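NADH:ubiquinone oxidoreductase, Na translocating, F subunit (Porphyromonas gingivalis, PDB 2R6H) is a flavoprotein of the ferredoxin-reductase type that binds flavin-adenine dinucleotide and has a predicted NAD-binding domain. Local coordinates at residues T155-L160 / D255-M260; M91-A96 / Q174-F179; R186-W191 / P214-H219; V28-E33 / E97-T102. One frame throughout, in Å; residues are numbered along the deposited sequence.

Interaction 1. Residues T155-L160 / D255-M260; sequences TDAEML and DIEYYM
Thr155, in the loop before strand 158-164, meets Glu257 of strand 256-261. Thr155 OG1 donates a hydrogen bond of 2.8 Å to Glu257 OE2, on the syn lone pair. Glu257 OE1 takes Tyr259 OH at 3.1 Å from above the carboxylate plane, and it forms a salt bridge with Arg186. With both oxygens held, the carboxylate is unlikely to rotate. Tyr259 OH also bonds Gln153.

Further along the strands the packing is tight. Glu257 N reaches Glu158 O at 2.9 Å, and Leu160 N reaches Glu257 O at 3.0 Å. Tyr259 N then bonds Leu160 O. Ile256 CG2 sits over one face of the Tyr258 ring, toward its rim, and touches Leu160 CB at 3.8 Å. On the other face of the sheet, the selenium (SE) of Met159, a selenomethionine, lies 5.2 Å from the Tyr259 ring centroid, an oblique Met-aromatic contact.

The start of the pair is looser, with Thr155 and Asp255 exposed. The extended Glu158 chain runs alongside Ile256 to Tyr246 and Lys187.

Strand 158-164 is central in a parallel, Rossmann-like sheet, between strands 188-194 and 256-261. Strand 284-287 flanks the latter, and helix 264-277 packs on Tyr258 and Met260.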
# COMPACT_ATOMS: atom_id res chain seq x y z
N THR A 155 2.49 -16.99 -16.39
CA THR A 155 3.72 -17.76 -16.54
C THR A 155 3.81 -18.82 -15.45
O THR A 155 2.99 -18.86 -14.53
CB THR A 155 4.96 -16.85 -16.46
OG1 THR A 155 4.63 -15.55 -16.97
CG2 THR A 155 6.10 -17.44 -17.27
N ASP A 156 4.82 -19.69 -15.56
CA ASP A 156 5.23 -20.53 -14.44
C ASP A 156 6.41 -19.90 -13.69
O ASP A 156 6.95 -20.49 -12.76
CB ASP A 156 5.60 -21.93 -14.92
CG ASP A 156 4.45 -22.62 -15.64
OD1 ASP A 156 3.30 -22.49 -15.18
OD2 ASP A 156 4.71 -23.29 -16.66
N ALA A 157 6.78 -18.70 -14.11
CA ALA A 157 8.00 -18.03 -13.62
C ALA A 157 8.02 -17.81 -12.11
O ALA A 157 6.97 -17.75 -11.47
CB ALA A 157 8.17 -16.71 -14.33
N GLU A 158 9.21 -17.67 -11.53
CA GLU A 158 9.28 -17.27 -10.13
C GLU A 158 8.78 -15.84 -9.99
O GLU A 158 9.04 -15.01 -10.85
CB GLU A 158 10.70 -17.37 -9.58
CG GLU A 158 10.81 -16.94 -8.12
CD GLU A 158 12.23 -17.03 -7.56
OE1 GLU A 158 13.12 -17.63 -8.22
OE2 GLU A 158 12.44 -16.49 -6.44
N MSE A 159 8.06 -15.56 -8.91
CA MSE A 159 7.65 -14.20 -8.63
C MSE A 159 8.38 -13.67 -7.40
O MSE A 159 8.54 -14.37 -6.40
CB MSE A 159 6.15 -14.12 -8.41
CG MSE A 159 5.33 -15.05 -9.29
SE MSE A 159 3.41 -14.60 -9.34
CE MSE A 159 2.66 -16.41 -9.19
N LEU A 160 8.82 -12.41 -7.49
CA LEU A 160 9.37 -11.70 -6.35
C LEU A 160 8.63 -10.38 -6.18
O LEU A 160 8.73 -9.49 -7.04
CB LEU A 160 10.85 -11.43 -6.56
CG LEU A 160 11.70 -11.17 -5.31
CD1 LEU A 160 13.18 -11.45 -5.60
CD2 LEU A 160 11.50 -9.75 -4.80
N ASP A 255 15.22 -14.58 -14.65
CA ASP A 255 14.09 -15.43 -14.99
C ASP A 255 12.94 -15.14 -14.06
O ASP A 255 11.93 -15.84 -14.06
CB ASP A 255 14.47 -16.90 -14.83
CG ASP A 255 15.50 -17.35 -15.83
OD1 ASP A 255 15.78 -16.56 -16.77
OD2 ASP A 255 16.03 -18.48 -15.69
N ILE A 256 13.11 -14.12 -13.25
CA ILE A 256 12.12 -13.79 -12.25
C ILE A 256 11.25 -12.67 -12.77
O ILE A 256 11.71 -11.81 -13.52
CB ILE A 256 12.81 -13.36 -10.94
CG1 ILE A 256 13.71 -14.48 -10.41
CG2 ILE A 256 11.77 -12.96 -9.89
CD1 ILE A 256 14.42 -14.13 -9.11
N GLU A 257 9.97 -12.71 -12.41
CA GLU A 257 9.10 -11.58 -12.63
C GLU A 257 9.08 -10.80 -11.33
O GLU A 257 8.93 -11.38 -10.26
CB GLU A 257 7.69 -12.02 -13.04
CG GLU A 257 7.55 -12.28 -14.55
CD GLU A 257 6.55 -13.37 -14.90
OE1 GLU A 257 5.71 -13.72 -14.03
OE2 GLU A 257 6.62 -13.88 -16.05
N TYR A 258 9.27 -9.50 -11.44
CA TYR A 258 9.32 -8.60 -10.30
C TYR A 258 8.06 -7.76 -10.23
O TYR A 258 7.81 -6.92 -11.10
CB TYR A 258 10.55 -7.70 -10.42
CG TYR A 258 11.83 -8.46 -10.32
CD1 TYR A 258 12.41 -9.03 -11.43
CD2 TYR A 258 12.45 -8.65 -9.10
CE1 TYR A 258 13.57 -9.76 -11.34
CE2 TYR A 258 13.61 -9.37 -8.99
CZ TYR A 258 14.17 -9.92 -10.11
OH TYR A 258 15.33 -10.64 -10.00
N TYR A 259 7.23 -7.98 -9.22
CA TYR A 259 6.09 -7.11 -9.04
C TYR A 259 6.36 -6.19 -7.87
O TYR A 259 6.47 -6.63 -6.74
CB TYR A 259 4.81 -7.92 -8.83
CG TYR A 259 4.52 -8.86 -9.98
CD1 TYR A 259 3.67 -8.49 -11.02
CD2 TYR A 259 5.10 -10.11 -10.04
CE1 TYR A 259 3.42 -9.35 -12.08
CE2 TYR A 259 4.85 -10.98 -11.09
CZ TYR A 259 4.01 -10.59 -12.10
OH TYR A 259 3.78 -11.46 -13.13
N MSE A 260 6.52 -4.90 -8.13
CA MSE A 260 6.72 -3.98 -7.03
C MSE A 260 5.73 -2.83 -7.04
O MSE A 260 5.24 -2.43 -8.08
CB MSE A 260 8.15 -3.44 -7.02
CG MSE A 260 8.34 -2.11 -7.70
SE MSE A 260 10.20 -1.52 -7.56
CE MSE A 260 10.49 -1.95 -5.69

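Interaction 2. Residues M91-A96 / Q174-F179; sequences MANYPA and QILHLF
Asn93 OD1 accepts a weak hydrogen bond of 3.0 Å from Tyr94 N and also meets Leu176 CD1 at 4.0 Å. The contact joins the two halves of a ferredoxin-reductase-like fold. Residues 91-96 form a loop after strand 85-90 of the flavin-binding half, and residues 174-179 belong to helix 168-181 of the nucleotide-binding half. No hydrogen bond crosses between the two segments, so the join is by packing.

Tyr94 and Leu176 carry much of it. Tyr94 CB rests 3.8 Å from Leu176 CB, and the two side chains cross at about a right angle. Tyr94 CG stands between the backbone N and the carbonyl carbon (chi1 70°), which lays CD1 near Leu176 O at 3.7 Å. His177 CA lies at the ring edge, close to the ring plane. Ala96 CB lies over one face of the ring, toward its rim, and Arg180 makes a cation-pi contact with it.

The helix has a wider, pi-type turn at 177-179. Ala92, at the start of the contact, has its side chain about 7 Å from the bound FAD.

His177 and Pro95 both touch Ser41. They also meet each other at about a right angle, with Pro95 CD 3.6 Å from His177 ND1.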
# COMPACT_ATOMS: atom_id res chain seq x y z
N MSE A 91 -7.23 -1.65 -5.05
CA MSE A 91 -7.92 -2.66 -4.22
C MSE A 91 -6.93 -3.57 -3.52
O MSE A 91 -6.00 -4.08 -4.14
CB MSE A 91 -8.85 -3.55 -5.04
CG MSE A 91 -10.27 -3.07 -5.14
SE MSE A 91 -10.48 -1.71 -6.52
CE MSE A 91 -10.10 -2.81 -8.09
N ALA A 92 -7.17 -3.80 -2.25
CA ALA A 92 -6.23 -4.50 -1.40
C ALA A 92 -6.75 -5.87 -0.97
O ALA A 92 -6.02 -6.67 -0.37
CB ALA A 92 -5.91 -3.66 -0.19
N ASN A 93 -8.01 -6.14 -1.28
CA ASN A 93 -8.54 -7.48 -1.08
C ASN A 93 -8.60 -8.17 -2.42
O ASN A 93 -8.54 -7.52 -3.47
CB ASN A 93 -9.91 -7.45 -0.41
CG ASN A 93 -10.17 -8.69 0.46
OD1 ASN A 93 -9.32 -9.58 0.59
ND2 ASN A 93 -11.36 -8.75 1.06
N TYR A 94 -8.70 -9.49 -2.39
CA TYR A 94 -8.74 -10.27 -3.62
C TYR A 94 -10.13 -10.26 -4.22
O TYR A 94 -11.12 -9.98 -3.54
CB TYR A 94 -8.20 -11.68 -3.37
CG TYR A 94 -9.07 -12.60 -2.54
CD1 TYR A 94 -8.93 -13.98 -2.63
CD2 TYR A 94 -10.04 -12.10 -1.69
CE1 TYR A 94 -9.71 -14.83 -1.88
CE2 TYR A 94 -10.84 -12.95 -0.94
CZ TYR A 94 -10.67 -14.32 -1.04
OH TYR A 94 -11.46 -15.20 -0.31
N PRO A 95 -10.20 -10.52 -5.53
CA PRO A 95 -11.42 -10.34 -6.31
C PRO A 95 -12.56 -11.23 -5.87
O PRO A 95 -13.70 -11.03 -6.30
CB PRO A 95 -10.98 -10.72 -7.72
CG PRO A 95 -9.52 -10.48 -7.72
CD PRO A 95 -9.06 -10.90 -6.37
N ALA A 96 -12.25 -12.21 -5.01
CA ALA A 96 -13.27 -13.14 -4.53
C ALA A 96 -14.27 -12.46 -3.58
O ALA A 96 -15.35 -13.00 -3.33
CB ALA A 96 -12.63 -14.35 -3.87
N GLN A 174 -3.01 -9.23 -5.25
CA GLN A 174 -2.45 -10.24 -6.14
C GLN A 174 -2.02 -11.50 -5.38
O GLN A 174 -2.36 -12.63 -5.78
CB GLN A 174 -1.29 -9.67 -6.96
CG GLN A 174 -1.72 -8.74 -8.08
CD GLN A 174 -0.55 -8.26 -8.92
OE1 GLN A 174 0.59 -8.67 -8.70
NE2 GLN A 174 -0.82 -7.41 -9.90
N ILE A 175 -1.31 -11.33 -4.26
CA ILE A 175 -0.85 -12.47 -3.47
C ILE A 175 -2.01 -13.25 -2.86
O ILE A 175 -1.99 -14.47 -2.86
CB ILE A 175 0.16 -12.06 -2.40
CG1 ILE A 175 1.49 -11.75 -3.07
CG2 ILE A 175 0.36 -13.19 -1.41
CD1 ILE A 175 2.29 -10.69 -2.37
N LEU A 176 -3.01 -12.55 -2.36
CA LEU A 176 -4.21 -13.22 -1.87
C LEU A 176 -4.89 -13.98 -3.00
O LEU A 176 -5.38 -15.08 -2.82
CB LEU A 176 -5.16 -12.22 -1.22
CG LEU A 176 -4.67 -11.85 0.18
CD1 LEU A 176 -5.51 -10.76 0.79
CD2 LEU A 176 -4.69 -13.07 1.05
N HIS A 177 -4.91 -13.39 -4.19
CA HIS A 177 -5.58 -14.06 -5.28
C HIS A 177 -4.81 -15.31 -5.64
O HIS A 177 -5.38 -16.39 -5.79
CB HIS A 177 -5.69 -13.15 -6.48
CG HIS A 177 -6.28 -13.82 -7.68
ND1 HIS A 177 -7.64 -13.89 -7.89
CD2 HIS A 177 -5.71 -14.47 -8.72
CE1 HIS A 177 -7.87 -14.54 -9.01
NE2 HIS A 177 -6.71 -14.91 -9.53
N LEU A 178 -3.49 -15.15 -5.76
CA LEU A 178 -2.61 -16.26 -6.10
C LEU A 178 -2.73 -17.46 -5.18
O LEU A 178 -2.59 -18.59 -5.64
CB LEU A 178 -1.16 -15.79 -6.11
CG LEU A 178 -0.74 -14.93 -7.30
CD1 LEU A 178 0.61 -14.27 -6.99
CD2 LEU A 178 -0.65 -15.78 -8.55
N PHE A 179 -2.99 -17.24 -3.90
CA PHE A 179 -2.94 -18.32 -2.92
C PHE A 179 -4.28 -18.70 -2.29
O PHE A 179 -4.50 -19.87 -1.97
CB PHE A 179 -1.88 -18.04 -1.84
CG PHE A 179 -0.48 -18.18 -2.33
CD1 PHE A 179 0.03 -19.42 -2.65
CD2 PHE A 179 0.32 -17.07 -2.50
CE1 PHE A 179 1.33 -19.56 -3.13
CE2 PHE A 179 1.62 -17.20 -2.96
CZ PHE A 179 2.13 -18.45 -3.28

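Interaction 3. Residues R186-W191 / P214-H219; sequences RKVSYW and PNFKFH
The Trp191 indole carries His219 on one face. His219 ND1 lies 3.3 Å above the Trp191 ring plane, displaced toward the rim. His219 CB makes a CH-pi contact, 4.0 Å from the centroid of the Trp191 six-membered ring. The imidazole is tilted 40° to the indole, so the pair is oblique. At the indole edge, in its plane, Ser189 OG accepts a weak bond from Trp191 NE1.

On the opposite face of the sheet, Tyr190 and Phe218 run side by side. Their ring planes meet at 36°, and Tyr190 CD2 touches Phe218 CE2 at 3.5 Å. Phe216 has Val188 CG1 at its edge, in plane, 4.0 Å from Phe216 CD1. Tyr190 CB approaches the same ring obliquely.

These are the two parallel strands of a beta-alpha-beta crossover: strand 188-194, helix 203-212, strand 216-222. Helix 203-212 packs on Phe216 and Phe218. Helix 238-247 lies against Trp191 on the other side. The backbones pair in register from Val188 N to Asn215 O, at 2.7 Å, through to His219 N and Tyr190 O, at 3.0 Å.

Ahead of the strands, Asn215 bonds across with its side chain. Its CG sits between the backbone N and the carbonyl carbon (chi1 44°). This directs ND2 to Arg186 O, which lies in the Asn215 amide plane. Asn215 ND2 bonds Thr184 O as well.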
# COMPACT_ATOMS: atom_id res chain seq x y z
N ARG A 186 3.23 -21.84 -8.19
CA ARG A 186 4.36 -20.98 -8.50
C ARG A 186 5.15 -20.68 -7.22
O ARG A 186 4.60 -20.73 -6.12
CB ARG A 186 3.86 -19.69 -9.12
CG ARG A 186 3.42 -19.85 -10.54
CD ARG A 186 4.09 -18.78 -11.37
NE ARG A 186 3.16 -17.79 -11.87
CZ ARG A 186 3.52 -16.60 -12.33
NH1 ARG A 186 4.80 -16.23 -12.31
NH2 ARG A 186 2.60 -15.77 -12.78
N LYS A 187 6.44 -20.37 -7.38
CA LYS A 187 7.26 -19.93 -6.27
C LYS A 187 7.19 -18.41 -6.13
O LYS A 187 7.38 -17.68 -7.10
CB LYS A 187 8.70 -20.39 -6.45
CG LYS A 187 9.64 -19.88 -5.38
CD LYS A 187 10.63 -20.96 -4.97
CE LYS A 187 11.85 -20.36 -4.30
NZ LYS A 187 12.37 -19.21 -5.09
N VAL A 188 6.88 -17.95 -4.92
CA VAL A 188 6.50 -16.56 -4.72
C VAL A 188 7.07 -16.02 -3.42
O VAL A 188 6.75 -16.52 -2.35
CB VAL A 188 4.94 -16.40 -4.67
CG1 VAL A 188 4.58 -14.95 -4.46
CG2 VAL A 188 4.28 -16.94 -5.92
N SER A 189 7.89 -14.99 -3.51
CA SER A 189 8.33 -14.30 -2.30
C SER A 189 7.80 -12.86 -2.30
O SER A 189 7.66 -12.23 -3.35
CB SER A 189 9.86 -14.31 -2.18
OG SER A 189 10.48 -13.63 -3.25
N TYR A 190 7.50 -12.35 -1.11
CA TYR A 190 7.09 -10.96 -0.96
C TYR A 190 8.01 -10.29 0.05
O TYR A 190 8.08 -10.71 1.19
CB TYR A 190 5.65 -10.91 -0.47
CG TYR A 190 5.09 -9.52 -0.28
CD1 TYR A 190 5.58 -8.46 -1.00
CD2 TYR A 190 4.05 -9.29 0.60
CE1 TYR A 190 5.05 -7.19 -0.83
CE2 TYR A 190 3.51 -8.03 0.76
CZ TYR A 190 4.01 -6.98 0.05
OH TYR A 190 3.48 -5.71 0.22
N TRP A 191 8.73 -9.27 -0.39
CA TRP A 191 9.64 -8.53 0.49
C TRP A 191 9.07 -7.15 0.73
O TRP A 191 9.12 -6.30 -0.16
CB TRP A 191 11.01 -8.40 -0.17
CG TRP A 191 11.67 -9.71 -0.46
CD1 TRP A 191 11.31 -10.61 -1.41
CD2 TRP A 191 12.79 -10.26 0.22
NE1 TRP A 191 12.14 -11.70 -1.37
CE2 TRP A 191 13.06 -11.51 -0.37
CE3 TRP A 191 13.60 -9.83 1.27
CZ2 TRP A 191 14.10 -12.32 0.05
CZ3 TRP A 191 14.63 -10.63 1.68
CH2 TRP A 191 14.87 -11.86 1.08
N PRO A 214 4.53 -24.12 0.97
CA PRO A 214 5.99 -24.10 0.98
C PRO A 214 6.54 -23.13 -0.06
O PRO A 214 7.65 -22.64 0.11
CB PRO A 214 6.35 -25.53 0.59
CG PRO A 214 5.21 -26.34 1.09
CD PRO A 214 3.99 -25.48 0.91
N ASN A 215 5.77 -22.86 -1.11
CA ASN A 215 6.25 -22.07 -2.24
C ASN A 215 6.12 -20.55 -2.06
O ASN A 215 6.43 -19.76 -2.96
CB ASN A 215 5.62 -22.53 -3.57
CG ASN A 215 4.13 -22.79 -3.46
OD1 ASN A 215 3.67 -23.48 -2.55
ND2 ASN A 215 3.35 -22.25 -4.41
N PHE A 216 5.67 -20.14 -0.88
CA PHE A 216 5.56 -18.71 -0.60
C PHE A 216 6.37 -18.30 0.62
O PHE A 216 6.31 -18.96 1.66
CB PHE A 216 4.10 -18.33 -0.41
CG PHE A 216 3.91 -16.96 0.17
CD1 PHE A 216 4.01 -15.84 -0.62
CD2 PHE A 216 3.63 -16.81 1.52
CE1 PHE A 216 3.83 -14.59 -0.10
CE2 PHE A 216 3.46 -15.56 2.05
CZ PHE A 216 3.56 -14.45 1.24
N LYS A 217 7.14 -17.23 0.49
CA LYS A 217 7.88 -16.67 1.62
C LYS A 217 7.63 -15.18 1.74
O LYS A 217 7.49 -14.47 0.75
CB LYS A 217 9.37 -16.94 1.50
CG LYS A 217 9.73 -18.41 1.48
CD LYS A 217 9.88 -18.96 2.87
CE LYS A 217 10.39 -20.41 2.81
NZ LYS A 217 11.36 -20.77 3.91
N PHE A 218 7.57 -14.71 2.98
CA PHE A 218 7.33 -13.31 3.26
C PHE A 218 8.42 -12.81 4.18
O PHE A 218 8.67 -13.39 5.22
CB PHE A 218 5.97 -13.17 3.93
CG PHE A 218 5.65 -11.77 4.37
CD1 PHE A 218 5.33 -11.50 5.69
CD2 PHE A 218 5.65 -10.73 3.46
CE1 PHE A 218 5.02 -10.23 6.11
CE2 PHE A 218 5.35 -9.43 3.87
CZ PHE A 218 5.03 -9.18 5.20
N HIS A 219 9.08 -11.73 3.78
CA HIS A 219 10.12 -11.15 4.61
C HIS A 219 9.85 -9.68 4.84
O HIS A 219 9.53 -8.94 3.92
CB HIS A 219 11.48 -11.27 3.93
CG HIS A 219 11.93 -12.68 3.75
ND1 HIS A 219 12.03 -13.28 2.51
CD2 HIS A 219 12.32 -13.62 4.65
CE1 HIS A 219 12.45 -14.52 2.65
NE2 HIS A 219 12.64 -14.75 3.94

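Interaction 4. Residues V28-E33 / E97-T102; sequences VVKLPE and EGNIIT
Lys30 turns CG away from its backbone N (chi1 -173°), while Asn99 tucks CG between its own N and carbonyl carbon (chi1 78°). The two side chains then lie side by side and point the same way, with Asn99 OD1 3.5 Å from Lys30 CG. The Asn99 amide has partners at both ends. A water donates to Asn99 OD1 at 3.3 Å and also to Leu31 O at 3.0 Å, joining the segments. Asn99 ND2 bonds Glu35 O.

The backbones form an antiparallel pair. Val29 and Ile101 are the hydrogen-bonded pair: Val29 N reaches Ile101 O at 2.9 Å, and Ile101 N reaches Val29 O at 2.8 Å. Beyond the regular strand, Leu31 N adds a bond to Asn99 O. Residues 97-99 lead into strand 100-106, and Glu97 braces this turn. Its OE1 accepts from Asn99 N, on the anti lone pair, and from Ile100 N, tilted out of the carboxylate plane.

Apolar branches meet on both faces. Val28 CG1 meets Ile100 CG2 at 3.6 Å, and Val28 CG2 runs beside Thr102 CG2. On the other face, the more buried one, Val29 CG2 leans on Ile101 CB. Past the strand, Leu31 CD1 meets Ile101 CG1 at 4.0 Å.

Strand 100-106 is an outermost strand of the antiparallel flavin-binding sheet. Strand 24-30 separates it from strand 9-19. Leu15 of strand 9-19 touches Ile100, and Met143 of strand 140-147 packs against Val29, Leu31 and Ile101.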
# COMPACT_ATOMS: atom_id res chain seq x y z
N VAL A 28 -12.31 0.73 4.51
CA VAL A 28 -13.12 -0.39 4.06
C VAL A 28 -14.57 0.03 3.75
O VAL A 28 -15.31 0.46 4.64
CB VAL A 28 -13.13 -1.51 5.13
CG1 VAL A 28 -13.97 -2.68 4.68
CG2 VAL A 28 -11.70 -1.95 5.44
N VAL A 29 -14.96 -0.10 2.49
CA VAL A 29 -16.29 0.35 2.06
C VAL A 29 -17.13 -0.81 1.52
O VAL A 29 -16.58 -1.79 1.02
CB VAL A 29 -16.19 1.47 0.99
CG1 VAL A 29 -15.52 2.73 1.58
CG2 VAL A 29 -15.43 0.98 -0.24
N LYS A 30 -18.45 -0.69 1.62
CA LYS A 30 -19.35 -1.75 1.15
C LYS A 30 -20.27 -1.27 0.04
O LYS A 30 -20.82 -0.17 0.11
CB LYS A 30 -20.18 -2.31 2.32
CG LYS A 30 -21.03 -3.54 1.98
CD LYS A 30 -22.00 -3.88 3.11
CE LYS A 30 -23.02 -2.75 3.30
NZ LYS A 30 -24.19 -3.13 4.16
N LEU A 31 -20.46 -2.09 -0.99
CA LEU A 31 -21.35 -1.72 -2.09
C LEU A 31 -22.79 -1.96 -1.70
O LEU A 31 -23.05 -2.69 -0.74
CB LEU A 31 -20.98 -2.45 -3.39
CG LEU A 31 -19.93 -1.72 -4.24
CD1 LEU A 31 -18.65 -1.53 -3.45
CD2 LEU A 31 -19.64 -2.43 -5.54
N PRO A 32 -23.74 -1.31 -2.41
CA PRO A 32 -25.18 -1.52 -2.16
C PRO A 32 -25.50 -3.01 -2.19
O PRO A 32 -24.81 -3.74 -2.90
CB PRO A 32 -25.84 -0.84 -3.37
CG PRO A 32 -24.87 0.21 -3.79
CD PRO A 32 -23.49 -0.33 -3.48
N GLU A 33 -26.51 -3.47 -1.45
CA GLU A 33 -26.82 -4.90 -1.42
C GLU A 33 -26.91 -5.53 -2.81
O GLU A 33 -27.43 -4.92 -3.75
CB GLU A 33 -28.09 -5.21 -0.62
CG GLU A 33 -27.80 -5.95 0.70
CD GLU A 33 -29.07 -6.36 1.44
OE1 GLU A 33 -29.40 -7.57 1.42
OE2 GLU A 33 -29.72 -5.48 2.04
N GLU A 97 -13.90 -11.29 -3.06
CA GLU A 97 -14.87 -10.49 -2.31
C GLU A 97 -15.32 -9.30 -3.14
O GLU A 97 -14.54 -8.39 -3.41
CB GLU A 97 -14.32 -10.04 -0.96
CG GLU A 97 -15.26 -9.06 -0.27
CD GLU A 97 -16.69 -9.60 -0.11
OE1 GLU A 97 -17.65 -8.97 -0.65
OE2 GLU A 97 -16.86 -10.65 0.55
N GLY A 98 -16.58 -9.32 -3.54
CA GLY A 98 -17.11 -8.38 -4.51
C GLY A 98 -17.62 -7.06 -3.99
O GLY A 98 -17.41 -6.04 -4.64
N ASN A 99 -18.30 -7.03 -2.84
CA ASN A 99 -18.86 -5.76 -2.42
C ASN A 99 -18.38 -5.18 -1.09
O ASN A 99 -18.90 -4.18 -0.61
CB ASN A 99 -20.40 -5.68 -2.60
CG ASN A 99 -21.19 -6.41 -1.52
OD1 ASN A 99 -21.00 -6.19 -0.32
ND2 ASN A 99 -22.13 -7.25 -1.95
N ILE A 100 -17.37 -5.81 -0.51
CA ILE A 100 -16.59 -5.18 0.55
C ILE A 100 -15.22 -4.88 -0.02
O ILE A 100 -14.37 -5.76 -0.11
CB ILE A 100 -16.42 -6.08 1.80
CG1 ILE A 100 -17.74 -6.74 2.22
CG2 ILE A 100 -15.83 -5.26 2.95
CD1 ILE A 100 -18.37 -6.12 3.43
N ILE A 101 -15.02 -3.64 -0.43
CA ILE A 101 -13.75 -3.22 -1.01
C ILE A 101 -12.84 -2.66 0.07
O ILE A 101 -13.23 -1.78 0.82
CB ILE A 101 -13.95 -2.16 -2.11
CG1 ILE A 101 -14.83 -2.73 -3.22
CG2 ILE A 101 -12.61 -1.72 -2.66
CD1 ILE A 101 -14.53 -4.17 -3.53
N THR A 102 -11.63 -3.18 0.15
CA THR A 102 -10.67 -2.68 1.13
C THR A 102 -9.62 -1.78 0.46
O THR A 102 -9.09 -2.13 -0.58
CB THR A 102 -9.97 -3.85 1.85
OG1 THR A 102 -10.95 -4.64 2.52
CG2 THR A 102 -9.01 -3.33 2.86
O HOH W 1 -23.86 -5.13 0.86

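In the fold
Interactions 1 and 3 lie in one parallel sheet, their centres 11 Å apart. Met159 N bonds Lys187 O at 2.9 Å, and Ala157 O meets Arg186 NH1. Helix 168-181 of interaction 2 packs on that sheet: Phe179 CZ lies 3.5 Å from Phe216 CB, and Leu178 touches Met159. Interaction 4 belongs to the antiparallel half. It is linked to interaction 2 by a probable hydrogen bond of 3.0 Å from Ala92 N to Thr102 O, but does not touch interactions 1 and 3. Interaction 2 thus touches all three others. The Ala92 side chain is about 7 Å from the bound FAD; those of Ile101 and Tyr190 are about 10 and 11 Å away.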